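Local coordinates for protein pngf-ii (Elizabethkingia meningoseptica, PDB 4R4X) that probably removes N-linked glycans from glycoproteins as a peptide:N-glycosidase of the PNGase F family, cleaving the bond between sugar chain and asparagine, at residues 234-247 / 299-311. Numbering follows the deposited sequence. Where two conformers were deposited one is given.
Sequences VELKQKSNGDAYDR and LMRFFTPFGIGHF
Asp246 lays its side chain over the ring of Phe306, with CB above the ring centre, 3.8 Å from the centroid, in a CH-pi contact, and with the carboxylate plane stacked only 20° from that of the ring. At chi1 the side chain is turned back over its own backbone, which brings the carboxylate over the CZ end of the ring. This overlap lies near one end of a beta-sandwich, in the N-terminal of the two jelly-roll-like domains expected of a PNGase F relative. Strands 234-240 and 300-303 belong to its two facing sheets and run nearly parallel, their axes 9.7 Å from each other. Between them Val234 and Leu236 converge, in one of its two conformers, on the methyl group of selenomethionine Met300, while Leu236 also sets CD2 over one face of Phe302, the two side chains crossing at about a right angle. Farther along, Gln238 turns its amide toward Thr304 and Pro305; Thr326 and His358 bond this amide, whose NE2 also reaches a water shared with Pro305 O and Ile308 N. Beyond the strand the loop folds back on 304-311. Thr304 is held by two bonds to Arg247, its N donating to the carbonyl O and its OG1 accepting the nearly straight N-H of Arg247 (173°). The guanidinium of Arg247 grips Asp243 side-on; OD2 lies in the guanidinium plane and takes the NE proton on its syn lone pair, and His358 also bonds this oxygen. In the ST turn at Ser240, OG accepts from Gly242 N and donates to Asp243 O, and the turn carries Gly242 across His310, where CA sits 3.7 Å from the imidazole centroid, 8° off the ring normal.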
loop_
_atom_site.group_PDB
_atom_site.type_symbol
_atom_site.label_atom_id
_atom_site.label_comp_id
_atom_site.label_asym_id
_atom_site.label_seq_id
_atom_site.Cartn_x
_atom_site.Cartn_y
_atom_site.Cartn_z
ATOM N N VAL A 234 0.221 0.605 -4.222
ATOM C CA VAL A 234 1.566 0.424 -4.711
ATOM C C VAL A 234 2.472 1.232 -3.824
ATOM O O VAL A 234 2.158 2.390 -3.532
ATOM C CB VAL A 234 1.710 0.839 -6.187
ATOM C CG1 VAL A 234 1.252 2.279 -6.432
ATOM C CG2 VAL A 234 3.139 0.639 -6.656
ATOM N N GLU A 235 3.574 0.614 -3.387
ATOM C CA GLU A 235 4.539 1.266 -2.487
ATOM C C GLU A 235 5.975 1.214 -2.995
ATOM O O GLU A 235 6.517 0.144 -3.288
ATOM C CB GLU A 235 4.483 0.674 -1.085
ATOM C CG GLU A 235 5.324 1.458 -0.059
ATOM C CD GLU A 235 5.071 0.989 1.374
ATOM O OE1 GLU A 235 4.956 1.829 2.282
ATOM O OE2 GLU A 235 4.993 -0.235 1.599
ATOM N N LEU A 236 6.591 2.391 -3.076
ATOM C CA LEU A 236 7.952 2.543 -3.547
ATOM C C LEU A 236 8.775 3.224 -2.461
ATOM O O LEU A 236 8.282 4.156 -1.786
ATOM C CB LEU A 236 7.971 3.390 -4.829
ATOM C CG LEU A 236 9.383 3.548 -5.434
ATOM C CD1 LEU A 236 9.391 3.355 -6.934
ATOM C CD2 LEU A 236 9.988 4.876 -5.070
ATOM N N LYS A 237 10.011 2.761 -2.289
ATOM C CA LYS A 237 10.962 3.398 -1.380
ATOM C C LYS A 237 12.169 3.778 -2.215
ATOM O O LYS A 237 12.567 3.034 -3.094
ATOM C CB LYS A 237 11.391 2.445 -0.254
ATOM C CG LYS A 237 10.293 1.807 0.564
ATOM C CD LYS A 237 9.449 2.806 1.341
ATOM C CE LYS A 237 8.380 2.081 2.172
ATOM N NZ LYS A 237 8.998 1.242 3.244
ATOM N N GLN A 238 12.734 4.948 -1.984
ATOM C CA GLN A 238 13.784 5.486 -2.858
ATOM C C GLN A 238 14.869 6.175 -2.044
ATOM O O GLN A 238 14.590 6.739 -1.005
ATOM C CB GLN A 238 13.169 6.494 -3.840
ATOM C CG GLN A 238 14.132 7.302 -4.695
ATOM C CD GLN A 238 14.653 8.572 -4.033
ATOM O OE1 GLN A 238 14.018 9.144 -3.154
ATOM N NE2 GLN A 238 15.806 9.029 -4.474
ATOM N N LYS A 239 16.102 6.125 -2.543
ATOM C CA LYS A 239 17.169 7.015 -2.118
ATOM C C LYS A 239 18.140 7.256 -3.254
ATOM O O LYS A 239 18.151 6.517 -4.241
ATOM C CB LYS A 239 17.922 6.438 -0.923
ATOM C CG LYS A 239 18.857 5.290 -1.264
ATOM C CD LYS A 239 19.462 4.743 0.021
ATOM C CE LYS A 239 20.192 3.433 -0.195
ATOM N NZ LYS A 239 21.614 3.658 -0.563
ATOM N N SER A 240 18.948 8.300 -3.100
ATOM C CA SER A 240 20.033 8.593 -4.022
ATOM C C SER A 240 21.234 7.708 -3.731
ATOM O O SER A 240 21.579 7.500 -2.570
ATOM C CB SER A 240 20.484 10.061 -3.935
ATOM O OG SER A 240 21.650 10.299 -4.725
ATOM N N ASN A 241 21.847 7.207 -4.804
ATOM C CA ASN A 241 23.160 6.568 -4.784
ATOM C C ASN A 241 24.202 7.428 -5.481
ATOM O O ASN A 241 25.187 6.903 -6.021
ATOM C CB ASN A 241 23.117 5.207 -5.508
ATOM C CG ASN A 241 22.550 4.092 -4.656
ATOM O OD1 ASN A 241 22.135 4.277 -3.513
ATOM N ND2 ASN A 241 22.535 2.909 -5.220
ATOM N N GLY A 242 23.982 8.738 -5.524
ATOM C CA GLY A 242 24.907 9.626 -6.195
ATOM C C GLY A 242 24.272 10.819 -6.861
ATOM O O GLY A 242 24.863 11.889 -6.891
ATOM N N ASP A 243 23.072 10.648 -7.409
ATOM C CA ASP A 243 22.407 11.726 -8.123
ATOM C C ASP A 243 21.950 12.784 -7.112
ATOM O O ASP A 243 21.327 12.448 -6.120
ATOM C CB ASP A 243 21.215 11.149 -8.903
ATOM C CG ASP A 243 20.520 12.170 -9.803
ATOM O OD1 ASP A 243 21.018 13.300 -9.966
ATOM O OD2 ASP A 243 19.443 11.829 -10.358
ATOM N N ALA A 244 22.248 14.050 -7.372
ATOM C CA ALA A 244 21.881 15.146 -6.479
ATOM C C ALA A 244 20.494 15.750 -6.749
ATOM O O ALA A 244 20.000 16.519 -5.932
ATOM C CB ALA A 244 22.920 16.252 -6.573
ATOM N N TYR A 245 19.883 15.422 -7.883
ATOM C CA TYR A 245 18.761 16.207 -8.399
ATOM C C TYR A 245 17.372 15.654 -8.139
ATOM O O TYR A 245 17.202 14.498 -7.763
ATOM C CB TYR A 245 18.971 16.468 -9.895
ATOM C CG TYR A 245 20.190 17.313 -10.159
ATOM C CD1 TYR A 245 20.143 18.690 -10.016
ATOM C CD2 TYR A 245 21.398 16.732 -10.528
ATOM C CE1 TYR A 245 21.262 19.477 -10.250
ATOM C CE2 TYR A 245 22.528 17.504 -10.763
ATOM C CZ TYR A 245 22.453 18.876 -10.620
ATOM O OH TYR A 245 23.560 19.645 -10.861
ATOM N N ASP A 246 16.385 16.535 -8.326
ATOM C CA ASP A 246 14.966 16.225 -8.128
ATOM C C ASP A 246 14.354 15.704 -9.442
ATOM O O ASP A 246 13.932 16.479 -10.325
ATOM C CB ASP A 246 14.178 17.427 -7.578
ATOM C CG ASP A 246 14.254 18.675 -8.458
ATOM O OD1 ASP A 246 15.280 18.900 -9.137
ATOM O OD2 ASP A 246 13.258 19.462 -8.459
ATOM N N ARG A 247 14.297 14.384 -9.553
ATOM C CA ARG A 247 14.032 13.747 -10.838
ATOM C C ARG A 247 12.579 13.325 -10.983
ATOM O O ARG A 247 11.914 13.016 -10.008
ATOM C CB ARG A 247 14.898 12.497 -11.015
ATOM C CG ARG A 247 16.382 12.744 -10.892
ATOM C CD ARG A 247 16.920 13.779 -11.883
ATOM N NE ARG A 247 18.380 13.662 -11.973
ATOM C CZ ARG A 247 19.137 14.336 -12.833
ATOM N NH1 ARG A 247 18.593 15.185 -13.692
ATOM N NH2 ARG A 247 20.454 14.152 -12.835
ATOM N N LEU A 299 0.978 4.101 -12.781
ATOM C CA LEU A 299 0.402 3.747 -11.470
ATOM C C LEU A 299 0.587 4.889 -10.471
ATOM O O LEU A 299 -0.321 5.188 -9.706
ATOM C CB LEU A 299 1.039 2.485 -10.886
ATOM C CG LEU A 299 0.927 1.189 -11.681
ATOM C CD1 LEU A 299 1.397 0.024 -10.797
ATOM C CD2 LEU A 299 -0.523 0.962 -12.143
HETATM N N MSE A 300 1.758 5.518 -10.501
HETATM C CA MSE A 300 2.159 6.542 -9.515
HETATM C C MSE A 300 3.168 7.443 -10.172
HETATM O O MSE A 300 4.190 6.971 -10.649
HETATM C CB MSE A 300 2.809 5.892 -8.274
HETATM C CG MSE A 300 3.378 6.899 -7.262
HETATM SE SE MSE A 300 4.921 6.174 -6.248
HETATM C CE MSE A 300 4.279 4.340 -5.941
ATOM N N ARG A 301 2.891 8.753 -10.214
ATOM C CA ARG A 301 3.843 9.752 -10.657
ATOM C C ARG A 301 4.446 10.366 -9.401
ATOM O O ARG A 301 3.709 10.777 -8.484
ATOM C CB ARG A 301 3.154 10.826 -11.520
ATOM C CG ARG A 301 4.006 12.059 -11.839
ATOM C CD ARG A 301 4.526 12.156 -13.260
ATOM N NE ARG A 301 3.497 11.977 -14.287
ATOM C CZ ARG A 301 2.738 12.919 -14.858
ATOM N NH1 ARG A 301 2.824 14.200 -14.525
ATOM N NH2 ARG A 301 1.831 12.552 -15.768
ATOM N N PHE A 302 5.781 10.382 -9.331
ATOM C CA PHE A 302 6.477 10.867 -8.151
ATOM C C PHE A 302 7.708 11.653 -8.566
ATOM O O PHE A 302 8.188 11.553 -9.707
ATOM C CB PHE A 302 6.856 9.723 -7.177
ATOM C CG PHE A 302 7.903 8.767 -7.708
ATOM C CD1 PHE A 302 7.548 7.713 -8.557
ATOM C CD2 PHE A 302 9.246 8.898 -7.345
ATOM C CE1 PHE A 302 8.510 6.841 -9.055
ATOM C CE2 PHE A 302 10.216 8.027 -7.845
ATOM C CZ PHE A 302 9.853 6.994 -8.696
ATOM N N PHE A 303 8.216 12.452 -7.634
ATOM C CA PHE A 303 9.425 13.203 -7.886
ATOM C C PHE A 303 10.405 12.913 -6.787
ATOM O O PHE A 303 10.041 12.969 -5.623
ATOM C CB PHE A 303 9.087 14.675 -8.009
ATOM C CG PHE A 303 8.276 14.959 -9.230
ATOM C CD1 PHE A 303 6.910 14.760 -9.219
ATOM C CD2 PHE A 303 8.905 15.263 -10.420
ATOM C CE1 PHE A 303 6.154 14.906 -10.375
ATOM C CE2 PHE A 303 8.158 15.453 -11.580
ATOM C CZ PHE A 303 6.779 15.248 -11.565
ATOM N N THR A 304 11.643 12.591 -7.147
ATOM C CA THR A 304 12.675 12.358 -6.116
ATOM C C THR A 304 13.035 13.663 -5.430
ATOM O O THR A 304 12.952 14.750 -6.022
ATOM C CB THR A 304 13.969 11.685 -6.623
ATOM O OG1 THR A 304 14.756 12.618 -7.383
ATOM C CG2 THR A 304 13.682 10.455 -7.440
ATOM N N PRO A 305 13.403 13.573 -4.153
ATOM C CA PRO A 305 13.950 14.730 -3.522
ATOM C C PRO A 305 15.382 14.959 -4.017
ATOM O O PRO A 305 15.861 14.204 -4.839
ATOM C CB PRO A 305 13.854 14.372 -2.042
ATOM C CG PRO A 305 14.075 12.908 -2.015
ATOM C CD PRO A 305 13.417 12.400 -3.260
ATOM N N PHE A 306 16.015 16.036 -3.579
ATOM C CA PHE A 306 17.399 16.313 -3.927
ATOM C C PHE A 306 18.373 15.505 -3.057
ATOM O O PHE A 306 18.608 15.852 -1.902
ATOM C CB PHE A 306 17.689 17.777 -3.710
ATOM C CG PHE A 306 17.039 18.715 -4.692
ATOM C CD1 PHE A 306 17.703 19.101 -5.854
ATOM C CD2 PHE A 306 15.823 19.302 -4.405
ATOM C CE1 PHE A 306 17.143 20.038 -6.714
ATOM C CE2 PHE A 306 15.250 20.211 -5.269
ATOM C CZ PHE A 306 15.907 20.581 -6.424
ATOM N N GLY A 307 18.880 14.411 -3.598
ATOM C CA GLY A 307 20.047 13.688 -3.059
ATOM C C GLY A 307 19.936 12.972 -1.733
ATOM O O GLY A 307 20.940 12.828 -0.984
ATOM N N ILE A 308 18.748 12.480 -1.431
ATOM C CA ILE A 308 18.514 11.862 -0.129
ATOM C C ILE A 308 19.346 10.597 0.114
ATOM O O ILE A 308 19.500 9.737 -0.759
ATOM C CB ILE A 308 17.029 11.561 0.106
ATOM C CG1 ILE A 308 16.770 11.344 1.603
ATOM C CG2 ILE A 308 16.581 10.337 -0.703
ATOM C CD1 ILE A 308 15.308 11.273 1.947
ATOM N N GLY A 309 19.891 10.520 1.314
ATOM C CA GLY A 309 20.710 9.404 1.714
ATOM C C GLY A 309 22.143 9.691 1.369
ATOM O O GLY A 309 22.947 9.967 2.260
ATOM N N HIS A 310 22.446 9.695 0.076
ATOM C CA HIS A 310 23.826 9.870 -0.389
ATOM C C HIS A 310 24.486 11.151 0.107
ATOM O O HIS A 310 25.644 11.139 0.541
ATOM C CB HIS A 310 23.903 9.821 -1.902
ATOM C CG HIS A 310 25.305 9.806 -2.429
ATOM N ND1 HIS A 310 26.051 8.650 -2.532
ATOM C CD2 HIS A 310 26.098 10.810 -2.873
ATOM C CE1 HIS A 310 27.247 8.943 -3.014
ATOM N NE2 HIS A 310 27.293 10.244 -3.244
ATOM N N PHE A 311 23.760 12.255 0.042
ATOM C CA PHE A 311 24.312 13.520 0.445
ATOM C C PHE A 311 24.107 13.907 1.926
ATOM O O PHE A 311 24.504 14.991 2.310
ATOM C CB PHE A 311 23.739 14.612 -0.472
ATOM C CG PHE A 311 24.243 14.520 -1.881
ATOM C CD1 PHE A 311 23.655 13.674 -2.790
ATOM C CD2 PHE A 311 25.339 15.273 -2.289
ATOM C CE1 PHE A 311 24.143 13.571 -4.091
ATOM C CE2 PHE A 311 25.837 15.184 -3.585
ATOM C CZ PHE A 311 25.228 14.329 -4.493
HETATM O O HOH W 1 16.975 11.699 -3.996
HETATM O O HOH W 2 18.554 12.902 -6.137
#